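Local coordinates for putative capsular polysaccharide biosynthesis protein (Streptococcus pneumoniae serotype 4, PDB 6EWJ), which probably acts as a pyridoxal phosphate-dependent sugar aminotransferase in the biosynthesis of pneumococcal teichoic acid, at residues A[158-161]-A[165-168]. Numbering follows the deposited sequence.
Sequences FTAS and QKAF
The amide oxygen OE1 of Q165 takes two hydrogen bonds from S161, and K130 NZ adds a weak one. The backbone N of S161 lies 3.0 Å from Q165 OE1, with an N-H...O angle of 153°, and S161 OG donates to the same OE1 over 3.2 Å. Both S161 donors come from one face of the amide: the backbone N stands well above its plane, whereas the hydroxyl is tilted less. Serine suits this place because its OG, set between backbone N and carbonyl carbon (chi1 63°), turns to the same acceptor as its own N-H. Glutamine is long enough to reach the loop with a chain extended beyond CG, and bonds at both ends, OE1 to S161 and NE2 to L75 O, hold its amide in one orientation. The single methyl of A160 rests directly on the Q165-K166 peptide, CB lying a tight 3.4 Å from K166 CA, with K166 CB and CG alongside. Phenylalanine suits its place because a flat ring can set a C-H edge on a carbonyl: Q165 O lies near the F158 ring plane, 3.5 Å from CE2, while the ring also makes a cation-pi contact with K130. The loop that follows helix 144-153 thus packs, at the protein surface, against the short helix 163-168 that it leads into, just ahead of strand 172-177 of the central sheet and close to strand 129-132, which supplies K130.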
loop_
_atom_site.group_PDB
_atom_site.type_symbol
_atom_site.label_atom_id
_atom_site.label_comp_id
_atom_site.label_asym_id
_atom_site.label_seq_id
_atom_site.Cartn_x
_atom_site.Cartn_y
_atom_site.Cartn_z
ATOM N N PHE A 158 -10.727 -24.430 20.300
ATOM C CA PHE A 158 -10.926 -23.033 19.920
ATOM C C PHE A 158 -11.620 -22.223 21.003
ATOM O O PHE A 158 -12.578 -22.682 21.603
ATOM C CB PHE A 158 -11.746 -22.947 18.634
ATOM C CG PHE A 158 -11.732 -21.598 18.011
ATOM C CD1 PHE A 158 -10.631 -21.186 17.258
ATOM C CD2 PHE A 158 -12.807 -20.725 18.163
ATOM C CE1 PHE A 158 -10.607 -19.937 16.671
ATOM C CE2 PHE A 158 -12.782 -19.474 17.569
ATOM C CZ PHE A 158 -11.686 -19.083 16.825
ATOM N N THR A 159 -11.144 -21.000 21.212
ATOM C CA THR A 159 -11.786 -20.047 22.109
ATOM C C THR A 159 -11.790 -18.720 21.379
ATOM O O THR A 159 -10.751 -18.081 21.253
ATOM C CB THR A 159 -11.066 -19.926 23.462
ATOM O OG1 THR A 159 -11.287 -21.119 24.227
ATOM C CG2 THR A 159 -11.584 -18.722 24.276
ATOM N N ALA A 160 -12.961 -18.321 20.901
ATOM C CA ALA A 160 -13.119 -17.059 20.204
ATOM C C ALA A 160 -12.666 -15.868 21.084
ATOM O O ALA A 160 -12.901 -15.870 22.283
ATOM C CB ALA A 160 -14.568 -16.895 19.767
ATOM N N SER A 161 -12.004 -14.869 20.486
ATOM C CA SER A 161 -11.696 -13.603 21.188
ATOM C C SER A 161 -11.831 -12.377 20.280
ATOM O O SER A 161 -11.093 -11.422 20.413
ATOM C CB SER A 161 -10.299 -13.668 21.812
ATOM O OG SER A 161 -9.304 -13.798 20.822
ATOM N N GLN A 165 -14.256 -14.047 15.061
ATOM C CA GLN A 165 -13.865 -15.371 15.593
ATOM C C GLN A 165 -15.018 -16.085 16.290
ATOM O O GLN A 165 -15.115 -17.314 16.225
ATOM C CB GLN A 165 -12.694 -15.270 16.567
ATOM C CG GLN A 165 -11.375 -14.876 15.917
ATOM C CD GLN A 165 -10.329 -14.513 16.965
ATOM O OE1 GLN A 165 -10.304 -15.082 18.059
ATOM N NE2 GLN A 165 -9.505 -13.522 16.659
ATOM N N LYS A 166 -15.834 -15.320 17.017
ATOM C CA LYS A 166 -17.048 -15.880 17.632
ATOM C C LYS A 166 -18.034 -16.373 16.603
ATOM O O LYS A 166 -18.686 -17.371 16.839
ATOM C CB LYS A 166 -17.718 -14.949 18.645
ATOM C CG LYS A 166 -18.483 -15.675 19.734
ATOM C CD LYS A 166 -18.876 -14.829 20.960
ATOM C CE LYS A 166 -17.907 -13.722 21.419
ATOM N NZ LYS A 166 -18.182 -12.403 20.783
ATOM N N ALA A 167 -18.142 -15.668 15.476
ATOM C CA ALA A 167 -19.115 -16.009 14.418
ATOM C C ALA A 167 -18.842 -17.425 13.860
ATOM O O ALA A 167 -19.729 -18.270 13.734
ATOM C CB ALA A 167 -19.063 -14.941 13.313
ATOM N N PHE A 168 -17.605 -17.625 13.446
ATOM C CA PHE A 168 -17.116 -18.935 13.016
ATOM C C PHE A 168 -17.156 -20.001 14.103
ATOM O O PHE A 168 -17.651 -21.110 13.909
ATOM C CB PHE A 168 -15.712 -18.719 12.395
ATOM C CG PHE A 168 -15.758 -18.191 11.000
ATOM C CD1 PHE A 168 -15.710 -16.822 10.757
ATOM C CD2 PHE A 168 -15.918 -19.048 9.920
ATOM C CE1 PHE A 168 -15.768 -16.343 9.467
ATOM C CE2 PHE A 168 -15.972 -18.573 8.628
ATOM C CZ PHE A 168 -15.892 -17.211 8.404
#